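Local atomic coordinates of trichomaglin (PDB entry 1SGL), a protein that probably cleaves the phosphodiester bonds of RNA, as an S-like ribonuclease of the T2 family. Residues D153-V158 with A164-R169. Sequence-based numbering, arbitrary orientation.
Sequences DIVVAV and ARPKLR. With SO4 (sulfate ion), chain D.
Val158 meets the ring of Pro166 through one methyl: its CG1 lies 3.7 Å from Pro166 CG. That same methyl is also close to Pro166 CB and CD, so a single branch spans three ring carbons. With chi1 at 172°, CG1 lies anti to the backbone N, where it meets the proline ring, while CG2 sits beside the N. Val155, one helical turn earlier, adds a looser apolar approach, its CG1 standing 4.4 Å from Pro166 CD. No hydrogen bond joins the two segments; the helix supplies its own, as in Val158 N to Ile154 O at 3.1 Å. Leu181 of strand 176-184 touches both Val158 and Pro166, closing the apolar cluster from the sheet side. The pair thus seats helix 151-162 against the edge of the antiparallel sheet of this ribonuclease T2-type fold, a short loop turning the chain from the helix into strand 167-170, which pairs with strand 176-184. Lys167, which opens strand 167-170, sets out with its CB directed away from the helix, and its NZ donates a 2.8 Å hydrogen bond to sulfate O4. Its chain bends at chi3 (55°), bringing CE along the anion as well. Arg169 NH1 stands farther off, 3.6 Å from sulfate O1, with the oxygen oblique to the guanidinium. An alanine in place of Lys167 would probably leave sulfate O4 without this donor and weaken the positive charge around the anion. Ser180 OG and Arg46 NH2 also hydrogen-bond the sulfate, which probably came from the crystallisation liquor.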
ATOM      1  N   ASP A 153     -15.325 -10.540   8.523  1.00 25.20           N
ATOM      2  CA  ASP A 153     -16.148  -9.467   7.976  1.00 25.91           C
ATOM      3  C   ASP A 153     -15.345  -8.614   7.003  1.00 25.93           C
ATOM      4  O   ASP A 153     -15.857  -8.191   5.965  1.00 25.75           O
ATOM      5  CB  ASP A 153     -16.690  -8.566   9.091  1.00 26.96           C
ATOM      6  CG  ASP A 153     -17.920  -9.137   9.765  1.00 29.24           C
ATOM      7  OD1 ASP A 153     -18.304 -10.280   9.453  1.00 32.37           O
ATOM      8  OD2 ASP A 153     -18.513  -8.440  10.610  1.00 30.74           O
ATOM      9  N   ILE A 154     -14.089  -8.354   7.353  1.00 25.28           N
ATOM     10  CA  ILE A 154     -13.221  -7.542   6.515  1.00 23.97           C
ATOM     11  C   ILE A 154     -12.844  -8.286   5.234  1.00 23.50           C
ATOM     12  O   ILE A 154     -12.922  -7.725   4.144  1.00 22.71           O
ATOM     13  CB  ILE A 154     -11.954  -7.129   7.289  1.00 24.87           C
ATOM     14  CG1 ILE A 154     -12.367  -6.333   8.531  1.00 25.27           C
ATOM     15  CG2 ILE A 154     -11.027  -6.309   6.395  1.00 23.79           C
ATOM     16  CD1 ILE A 154     -11.216  -5.873   9.395  1.00 28.34           C
ATOM     17  N   VAL A 155     -12.463  -9.553   5.359  1.00 22.99           N
ATOM     18  CA  VAL A 155     -12.093 -10.328   4.184  1.00 23.82           C
ATOM     19  C   VAL A 155     -13.258 -10.434   3.204  1.00 24.06           C
ATOM     20  O   VAL A 155     -13.093 -10.234   2.002  1.00 24.08           O
ATOM     21  CB  VAL A 155     -11.632 -11.741   4.573  1.00 24.44           C
ATOM     22  CG1 VAL A 155     -11.312 -12.554   3.326  1.00 24.45           C
ATOM     23  CG2 VAL A 155     -10.410 -11.655   5.462  1.00 24.60           C
ATOM     24  N   VAL A 156     -14.444 -10.730   3.721  1.00 24.37           N
ATOM     25  CA  VAL A 156     -15.619 -10.864   2.872  1.00 24.66           C
ATOM     26  C   VAL A 156     -15.961  -9.565   2.151  1.00 24.30           C
ATOM     27  O   VAL A 156     -16.399  -9.576   0.997  1.00 24.33           O
ATOM     28  CB  VAL A 156     -16.845 -11.340   3.692  1.00 24.85           C
ATOM     29  CG1 VAL A 156     -18.113 -11.268   2.838  1.00 25.98           C
ATOM     30  CG2 VAL A 156     -16.624 -12.774   4.150  1.00 24.28           C
ATOM     31  N   ALA A 157     -15.762  -8.447   2.834  1.00 23.05           N
ATOM     32  CA  ALA A 157     -16.050  -7.155   2.244  1.00 23.70           C
ATOM     33  C   ALA A 157     -15.137  -6.904   1.036  1.00 24.33           C
ATOM     34  O   ALA A 157     -15.602  -6.509  -0.038  1.00 23.09           O
ATOM     35  CB  ALA A 157     -15.870  -6.059   3.287  1.00 23.34           C
ATOM     36  N   VAL A 158     -13.839  -7.144   1.209  1.00 24.29           N
ATOM     37  CA  VAL A 158     -12.885  -6.935   0.124  1.00 23.40           C
ATOM     38  C   VAL A 158     -13.107  -7.903  -1.030  1.00 22.95           C
ATOM     39  O   VAL A 158     -13.148  -7.489  -2.182  1.00 23.21           O
ATOM     40  CB  VAL A 158     -11.427  -7.064   0.613  1.00 23.37           C
ATOM     41  CG1 VAL A 158     -10.471  -7.026  -0.579  1.00 22.56           C
ATOM     42  CG2 VAL A 158     -11.118  -5.939   1.578  1.00 20.71           C
ATOM     43  N   ALA A 164     -11.558 -10.826  -5.446  1.00 20.30           N
ATOM     44  CA  ALA A 164     -10.407 -11.681  -5.164  1.00 19.51           C
ATOM     45  C   ALA A 164      -9.990 -11.558  -3.708  1.00 19.45           C
ATOM     46  O   ALA A 164     -10.161 -10.507  -3.084  1.00 19.97           O
ATOM     47  CB  ALA A 164      -9.227 -11.314  -6.082  1.00 21.02           C
ATOM     48  N   ARG A 165      -9.435 -12.637  -3.176  1.00 18.52           N
ATOM     49  CA  ARG A 165      -8.993 -12.680  -1.792  1.00 19.02           C
ATOM     50  C   ARG A 165      -7.728 -11.861  -1.496  1.00 18.11           C
ATOM     51  O   ARG A 165      -6.696 -12.050  -2.130  1.00 18.83           O
ATOM     52  CB  ARG A 165      -8.750 -14.136  -1.383  1.00 20.54           C
ATOM     53  CG  ARG A 165      -8.182 -14.297   0.024  1.00 23.76           C
ATOM     54  CD  ARG A 165      -8.110 -15.768   0.429  1.00 27.56           C
ATOM     55  NE  ARG A 165      -7.132 -16.485  -0.378  1.00 31.43           N
ATOM     56  CZ  ARG A 165      -7.388 -17.599  -1.054  1.00 33.25           C
ATOM     57  NH1 ARG A 165      -8.603 -18.136  -1.020  1.00 35.57           N
ATOM     58  NH2 ARG A 165      -6.434 -18.164  -1.780  1.00 32.21           N
ATOM     59  N   PRO A 166      -7.791 -10.951  -0.510  1.00 17.92           N
ATOM     60  CA  PRO A 166      -6.615 -10.139  -0.169  1.00 17.49           C
ATOM     61  C   PRO A 166      -5.769 -10.858   0.881  1.00 18.71           C
ATOM     62  O   PRO A 166      -6.158 -11.894   1.401  1.00 19.57           O
ATOM     63  CB  PRO A 166      -7.231  -8.886   0.421  1.00 17.17           C
ATOM     64  CG  PRO A 166      -8.356  -9.472   1.235  1.00 18.33           C
ATOM     65  CD  PRO A 166      -8.961 -10.523   0.280  1.00 17.02           C
ATOM     66  N   LYS A 167      -4.625 -10.272   1.199  1.00 20.60           N
ATOM     67  CA  LYS A 167      -3.717 -10.797   2.201  1.00 21.76           C
ATOM     68  C   LYS A 167      -3.653  -9.753   3.328  1.00 21.72           C
ATOM     69  O   LYS A 167      -3.292  -8.604   3.094  1.00 21.48           O
ATOM     70  CB  LYS A 167      -2.338 -11.012   1.565  1.00 24.70           C
ATOM     71  CG  LYS A 167      -1.260 -11.474   2.522  1.00 28.03           C
ATOM     72  CD  LYS A 167      -0.101 -12.142   1.781  1.00 31.73           C
ATOM     73  CE  LYS A 167       0.484 -11.248   0.696  1.00 34.08           C
ATOM     74  NZ  LYS A 167       1.682 -11.859   0.041  1.00 36.84           N
ATOM     75  N   LEU A 168      -4.035 -10.140   4.540  1.00 22.21           N
ATOM     76  CA  LEU A 168      -4.010  -9.222   5.677  1.00 23.66           C
ATOM     77  C   LEU A 168      -2.847  -9.537   6.601  1.00 24.27           C
ATOM     78  O   LEU A 168      -2.502 -10.703   6.807  1.00 25.45           O
ATOM     79  CB  LEU A 168      -5.304  -9.310   6.483  1.00 25.03           C
ATOM     80  CG  LEU A 168      -6.506  -8.434   6.122  1.00 27.55           C
ATOM     81  CD1 LEU A 168      -6.202  -6.984   6.476  1.00 28.56           C
ATOM     82  CD2 LEU A 168      -6.850  -8.589   4.653  1.00 27.03           C
ATOM     83  N   ARG A 169      -2.245  -8.489   7.152  1.00 23.95           N
ATOM     84  CA  ARG A 169      -1.128  -8.634   8.066  1.00 24.84           C
ATOM     85  C   ARG A 169      -1.376  -7.725   9.273  1.00 24.04           C
ATOM     86  O   ARG A 169      -1.652  -6.535   9.115  1.00 23.33           O
ATOM     87  CB  ARG A 169       0.167  -8.253   7.359  1.00 27.83           C
ATOM     88  CG  ARG A 169       1.413  -8.763   8.059  1.00 35.52           C
ATOM     89  CD  ARG A 169       2.394  -9.346   7.037  1.00 39.82           C
ATOM     90  NE  ARG A 169       3.489 -10.065   7.675  1.00 43.52           N
ATOM     91  CZ  ARG A 169       4.417 -10.751   7.015  1.00 45.84           C
ATOM     92  NH1 ARG A 169       4.386 -10.812   5.688  1.00 46.20           N
ATOM     93  NH2 ARG A 169       5.374 -11.382   7.685  1.00 47.66           N
TER
HETATM   94  S   SO4 D 253       3.181  -8.985   1.877  1.00 81.83           S
HETATM   95  O1  SO4 D 253       4.314  -8.641   2.759  1.00 81.58           O
HETATM   96  O2  SO4 D 253       2.751  -7.786   1.126  1.00 80.97           O
HETATM   97  O3  SO4 D 253       2.067  -9.478   2.712  1.00 81.59           O
HETATM   98  O4  SO4 D 253       3.598 -10.034   0.924  1.00 81.12           O